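Local atomic coordinates of tetratricopeptide TPR_2 repeat protein (PDB entry 5DJS), a protein that combines tetratricopeptide repeats with a GT-B-type domain of glycosyl transferase family 41 and carries bound uridine-5'-diphosphate. Residues L362-T367 and E390-L395; F330-C335 and D409-L414. The protein carries 1 engineered substitution. All coordinates share one frame; numbering follows the deposited sequence.

Interaction 1 of 2, residues L362-T367 and E390-L395; sequences LRLIAT and ERLELL
Leu362 and Leu392 lie side by side on the helix-packed face of two neighbouring parallel strands, and the pair Leu364 and Leu394 repeats the pattern two residues on. In the first pair the methyl CD2 of Leu362 meets CD1 of Leu392 at 3.7 Å; in the second, CD1 of Leu364 rests on CD1 of Leu394 at 3.8 Å. Helix 344-356 packs against Leu362 and Leu364; helix 372-383, the connection of this beta-alpha-beta unit, packs against Leu392 and Leu394. Four backbone hydrogen bonds join the strands, among them Glu393 N to Leu362 O at 2.9 Å.

On the other face Ile365 is buried and borders the bound uridine-5'-diphosphate, its CG1 touching Leu395 CB, but Arg363, Glu393 and Leu395 make a looser side, partly open to solvent. Arg363 bends at chi2 and chi3, laying its CD methylene 3.2 Å from OE2 of Glu393, with guanidinium and carboxylate planes only 15° apart. NE lies 3.5 Å from that oxygen, which sits well out of the guanidinium plane, so charge alone makes this salt bridge; OE1 of Glu393 pairs with Arg361. Backbone bonds and leucine pairs thus carry most of the contact, while the Arg363-Glu393 attraction probably adds little directional constraint.

Interaction 2 of 2, residues F330-C335 and D409-L414; sequences FPVFGC and DIDVAL
Phe333 lies alongside Val412, its CD1 3.6 Å from CB of Val412, while CD1 of Leu414 reaches CB of Phe333. With CG anti to the carbonyl carbon (chi1 -73°), the Phe333 ring runs beside Val412 and obliquely across Leu414. Helices 344-356 and 465-477 pack over this apolar group, which joins two inner strands of the parallel sheet in the family 41 (GT-B clan) region.

Nearer the start of the strands, Val332 CG1 meets Ile410 CD1 at 3.6 Å, the two side chains crossing at about a right angle. Gly334 N-H donates to Val412 O, and Gly334 O accepts the Leu414 N-H at 2.7 Å (N to O), the regular parallel pattern.

Asp411 works twice. Its N-H donates to Val332 O, N to O 3.0 Å. Its OD2 accepts the N-H of Val332 through the anti lone pair, 2.7 Å from Val332 N. Phe330, preceding the cis peptide of Pro331, brings CE1 within 3.5 Å of Asp411 OD1, ring and carboxylate planes 54° apart. The Asp411 backbone turns out of extended geometry, and its carboxylate accepts the Val332 N-H beside the bond from its own N-H, so one residue satisfies both backbone polar groups of Val332.

Overall arrangement
Both contacts belong to one six-stranded parallel sheet, in the order 392-395, 361-365, 332-335, 412-414 and onward, and their centres lie 11 Å apart. Interaction 2 joins two inner strands and is the more buried; interaction 1 brings in the outermost strand, 392-395, and has a partly exposed charged patch. They meet where strands 361-365 and 332-335 run together: Arg363 N lies 2.8 Å from Phe333 O, a probable hydrogen bond. Helix 344-356 covers side chains of both. Interaction 1 reaches the uridine-5'-diphosphate through Ile365, whereas the Cys335 side chain of interaction 2 stays about 8 Å away. At the sheet edge a carboxylate faces arginines; inside, that of Asp411 meets backbone.

Interaction 1 of 2, residues L362-T367 and E390-L395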
loop_
_atom_site.group_PDB
_atom_site.type_symbol
_atom_site.label_atom_id
_atom_site.label_comp_id
_atom_site.label_asym_id
_atom_site.label_seq_id
_atom_site.Cartn_x
_atom_site.Cartn_y
_atom_site.Cartn_z
ATOM N N LEU A 362 -23.946 5.723 4.766
ATOM C CA LEU A 362 -22.533 5.326 4.616
ATOM C C LEU A 362 -21.910 5.996 3.402
ATOM O O LEU A 362 -22.482 5.975 2.311
ATOM C CB LEU A 362 -22.410 3.815 4.481
ATOM C CG LEU A 362 -21.007 3.227 4.308
ATOM C CD1 LEU A 362 -20.080 3.561 5.473
ATOM C CD2 LEU A 362 -21.113 1.721 4.151
ATOM N N ARG A 363 -20.724 6.566 3.599
ATOM C CA ARG A 363 -20.037 7.378 2.598
ATOM C C ARG A 363 -18.706 6.731 2.206
ATOM O O ARG A 363 -17.763 6.729 2.997
ATOM C CB ARG A 363 -19.778 8.760 3.192
ATOM C CG ARG A 363 -19.151 9.777 2.246
ATOM C CD ARG A 363 -20.186 10.689 1.610
ATOM N NE ARG A 363 -19.715 12.075 1.565
ATOM C CZ ARG A 363 -20.010 13.035 2.449
ATOM N NH1 ARG A 363 -20.811 12.810 3.496
ATOM N NH2 ARG A 363 -19.493 14.251 2.278
ATOM N N LEU A 364 -18.632 6.186 0.993
ATOM C CA LEU A 364 -17.390 5.605 0.473
ATOM C C LEU A 364 -16.776 6.527 -0.566
ATOM O O LEU A 364 -17.489 7.115 -1.386
ATOM C CB LEU A 364 -17.637 4.230 -0.145
ATOM C CG LEU A 364 -18.421 3.219 0.681
ATOM C CD1 LEU A 364 -18.528 1.903 -0.077
ATOM C CD2 LEU A 364 -17.777 2.995 2.040
ATOM N N ILE A 365 -15.454 6.667 -0.512
ATOM C CA ILE A 365 -14.706 7.436 -1.507
ATOM C C ILE A 365 -13.467 6.641 -1.880
ATOM O O ILE A 365 -12.619 6.358 -1.025
ATOM C CB ILE A 365 -14.263 8.815 -0.983
ATOM C CG1 ILE A 365 -15.469 9.650 -0.533
ATOM C CG2 ILE A 365 -13.509 9.566 -2.074
ATOM C CD1 ILE A 365 -15.102 10.862 0.294
ATOM N N ALA A 366 -13.353 6.307 -3.160
ATOM C CA ALA A 366 -12.284 5.434 -3.654
ATOM C C ALA A 366 -12.200 5.480 -5.181
ATOM O O ALA A 366 -13.100 5.990 -5.861
ATOM C CB ALA A 366 -12.503 4.004 -3.183
ATOM N N THR A 367 -11.116 4.935 -5.712
ATOM C CA THR A 367 -10.896 4.890 -7.152
ATOM C C THR A 367 -11.741 3.764 -7.690
ATOM O O THR A 367 -11.780 2.696 -7.082
ATOM C CB THR A 367 -9.437 4.567 -7.473
ATOM O OG1 THR A 367 -9.089 3.356 -6.797
ATOM C CG2 THR A 367 -8.518 5.685 -7.003
ATOM N N GLU A 390 -29.966 3.627 -1.783
ATOM C CA GLU A 390 -29.905 5.093 -1.717
ATOM C C GLU A 390 -29.221 5.626 -0.438
ATOM O O GLU A 390 -28.703 6.745 -0.448
ATOM C CB GLU A 390 -31.300 5.733 -1.908
ATOM C CG GLU A 390 -32.373 5.348 -0.882
ATOM C CD GLU A 390 -33.321 4.258 -1.365
ATOM O OE1 GLU A 390 -32.845 3.252 -1.939
ATOM O OE2 GLU A 390 -34.545 4.407 -1.162
ATOM N N ARG A 391 -29.208 4.834 0.644
ATOM C CA ARG A 391 -28.534 5.226 1.904
ATOM C C ARG A 391 -27.009 5.195 1.751
ATOM O O ARG A 391 -26.291 5.792 2.549
ATOM C CB ARG A 391 -28.928 4.344 3.118
ATOM C CG ARG A 391 -30.389 3.881 3.203
ATOM C CD ARG A 391 -31.059 4.070 4.564
ATOM N NE ARG A 391 -30.188 3.934 5.741
ATOM C CZ ARG A 391 -30.032 2.846 6.503
ATOM N NH1 ARG A 391 -30.655 1.701 6.245
ATOM N NH2 ARG A 391 -29.217 2.912 7.553
ATOM N N LEU A 392 -26.533 4.471 0.740
ATOM C CA LEU A 392 -25.115 4.353 0.405
ATOM C C LEU A 392 -24.719 5.418 -0.610
ATOM O O LEU A 392 -25.222 5.401 -1.731
ATOM C CB LEU A 392 -24.896 2.967 -0.202
ATOM C CG LEU A 392 -23.483 2.463 -0.420
ATOM C CD1 LEU A 392 -22.853 2.092 0.910
ATOM C CD2 LEU A 392 -23.502 1.253 -1.344
ATOM N N GLU A 393 -23.839 6.344 -0.226
ATOM C CA GLU A 393 -23.373 7.394 -1.154
ATOM C C GLU A 393 -21.878 7.254 -1.567
ATOM O O GLU A 393 -20.968 7.412 -0.756
ATOM C CB GLU A 393 -23.727 8.815 -0.656
ATOM C CG GLU A 393 -23.309 9.179 0.765
ATOM C CD GLU A 393 -23.546 10.657 1.103
ATOM O OE1 GLU A 393 -24.281 10.940 2.076
ATOM O OE2 GLU A 393 -22.996 11.544 0.407
ATOM N N LEU A 394 -21.666 6.957 -2.853
ATOM C CA LEU A 394 -20.360 6.636 -3.422
ATOM C C LEU A 394 -19.842 7.826 -4.211
ATOM O O LEU A 394 -20.588 8.415 -4.990
ATOM C CB LEU A 394 -20.487 5.455 -4.380
ATOM C CG LEU A 394 -21.106 4.124 -3.931
ATOM C CD1 LEU A 394 -20.796 3.789 -2.481
ATOM C CD2 LEU A 394 -22.607 4.076 -4.167
ATOM N N LEU A 395 -18.567 8.157 -4.031
ATOM C CA LEU A 395 -17.963 9.337 -4.656
ATOM C C LEU A 395 -16.670 9.005 -5.403
ATOM O O LEU A 395 -15.880 8.158 -4.972
ATOM C CB LEU A 395 -17.696 10.416 -3.594
ATOM C CG LEU A 395 -18.682 11.592 -3.543
ATOM C CD1 LEU A 395 -18.675 12.258 -2.174
ATOM C CD2 LEU A 395 -18.375 12.606 -4.645
#

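Interaction 2 of 2, residues F330-C335 and D409-L414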
loop_
_atom_site.group_PDB
_atom_site.type_symbol
_atom_site.label_atom_id
_atom_site.label_comp_id
_atom_site.label_asym_id
_atom_site.label_seq_id
_atom_site.Cartn_x
_atom_site.Cartn_y
_atom_site.Cartn_z
ATOM N N PHE A 330 -28.369 11.811 10.354
ATOM C CA PHE A 330 -27.340 11.501 11.350
ATOM C C PHE A 330 -27.515 10.035 11.755
ATOM O O PHE A 330 -28.658 9.585 11.873
ATOM C CB PHE A 330 -27.524 12.416 12.585
ATOM C CG PHE A 330 -26.434 12.284 13.634
ATOM C CD1 PHE A 330 -25.269 13.060 13.559
ATOM C CD2 PHE A 330 -26.577 11.399 14.710
ATOM C CE1 PHE A 330 -24.270 12.937 14.520
ATOM C CE2 PHE A 330 -25.578 11.274 15.671
ATOM C CZ PHE A 330 -24.424 12.040 15.576
ATOM N N PRO A 331 -26.441 9.262 11.956
ATOM C CA PRO A 331 -25.040 9.636 11.707
ATOM C C PRO A 331 -24.595 9.287 10.296
ATOM O O PRO A 331 -25.117 8.341 9.708
ATOM C CB PRO A 331 -24.273 8.763 12.704
ATOM C CG PRO A 331 -25.136 7.557 12.873
ATOM C CD PRO A 331 -26.548 8.062 12.806
ATOM N N VAL A 332 -23.638 10.040 9.766
ATOM C CA VAL A 332 -22.969 9.684 8.513
ATOM C C VAL A 332 -21.727 8.878 8.862
ATOM O O VAL A 332 -20.779 9.423 9.427
ATOM C CB VAL A 332 -22.557 10.931 7.691
ATOM C CG1 VAL A 332 -21.839 10.532 6.403
ATOM C CG2 VAL A 332 -23.778 11.784 7.363
ATOM N N PHE A 333 -21.749 7.586 8.542
ATOM C CA PHE A 333 -20.554 6.730 8.597
ATOM C C PHE A 333 -19.706 6.905 7.334
ATOM O O PHE A 333 -20.234 7.199 6.263
ATOM C CB PHE A 333 -20.943 5.265 8.756
ATOM C CG PHE A 333 -21.439 4.923 10.123
ATOM C CD1 PHE A 333 -20.552 4.847 11.190
ATOM C CD2 PHE A 333 -22.784 4.664 10.347
ATOM C CE1 PHE A 333 -20.994 4.520 12.460
ATOM C CE2 PHE A 333 -23.235 4.332 11.611
ATOM C CZ PHE A 333 -22.339 4.259 12.670
ATOM N N GLY A 334 -18.394 6.716 7.469
ATOM C CA GLY A 334 -17.446 6.927 6.365
ATOM C C GLY A 334 -16.349 5.871 6.287
ATOM O O GLY A 334 -15.894 5.360 7.318
ATOM N N CYS A 335 -15.947 5.528 5.058
ATOM C CA CYS A 335 -14.805 4.628 4.818
ATOM C C CYS A 335 -14.145 4.961 3.493
ATOM O O CYS A 335 -14.662 4.612 2.437
ATOM C CB CYS A 335 -15.229 3.160 4.823
ATOM S SG CYS A 335 -13.855 2.056 4.443
ATOM N N ASP A 409 -17.754 16.333 7.139
ATOM C CA ASP A 409 -19.115 15.820 6.960
ATOM C C ASP A 409 -19.323 14.371 7.434
ATOM O O ASP A 409 -20.392 13.809 7.189
ATOM C CB ASP A 409 -19.521 15.958 5.488
ATOM C CG ASP A 409 -19.353 17.391 4.957
ATOM O OD1 ASP A 409 -19.405 18.354 5.756
ATOM O OD2 ASP A 409 -19.165 17.555 3.733
ATOM N N ILE A 410 -18.336 13.789 8.127
ATOM C CA ILE A 410 -18.398 12.406 8.629
ATOM C C ILE A 410 -18.346 12.415 10.150
ATOM O O ILE A 410 -17.484 13.058 10.739
ATOM C CB ILE A 410 -17.198 11.553 8.133
ATOM C CG1 ILE A 410 -17.090 11.571 6.604
ATOM C CG2 ILE A 410 -17.277 10.103 8.632
ATOM C CD1 ILE A 410 -18.262 10.958 5.864
ATOM N N ASP A 411 -19.235 11.653 10.774
ATOM C CA ASP A 411 -19.292 11.557 12.237
ATOM C C ASP A 411 -18.370 10.464 12.776
ATOM O O ASP A 411 -17.701 10.654 13.793
ATOM C CB ASP A 411 -20.728 11.282 12.695
ATOM C CG ASP A 411 -21.705 12.320 12.189
ATOM O OD1 ASP A 411 -21.515 13.506 12.522
ATOM O OD2 ASP A 411 -22.647 11.955 11.448
ATOM N N VAL A 412 -18.373 9.315 12.105
ATOM C CA VAL A 412 -17.601 8.135 12.502
ATOM C C VAL A 412 -16.989 7.489 11.259
ATOM O O VAL A 412 -17.671 7.346 10.238
ATOM C CB VAL A 412 -18.513 7.091 13.181
ATOM C CG1 VAL A 412 -17.753 5.804 13.500
ATOM C CG2 VAL A 412 -19.159 7.675 14.433
ATOM N N ALA A 413 -15.721 7.085 11.351
ATOM C CA ALA A 413 -15.061 6.332 10.277
ATOM C C ALA A 413 -15.043 4.845 10.590
ATOM O O ALA A 413 -14.838 4.446 11.738
ATOM C CB ALA A 413 -13.655 6.831 10.072
ATOM N N LEU A 414 -15.267 4.028 9.567
ATOM C CA LEU A 414 -15.250 2.567 9.704
ATOM C C LEU A 414 -14.056 2.007 8.954
ATOM O O LEU A 414 -13.829 2.365 7.799
ATOM C CB LEU A 414 -16.543 1.965 9.150
ATOM C CG LEU A 414 -17.838 2.429 9.817
ATOM C CD1 LEU A 414 -19.048 1.898 9.065
ATOM C CD2 LEU A 414 -17.890 1.996 11.271
#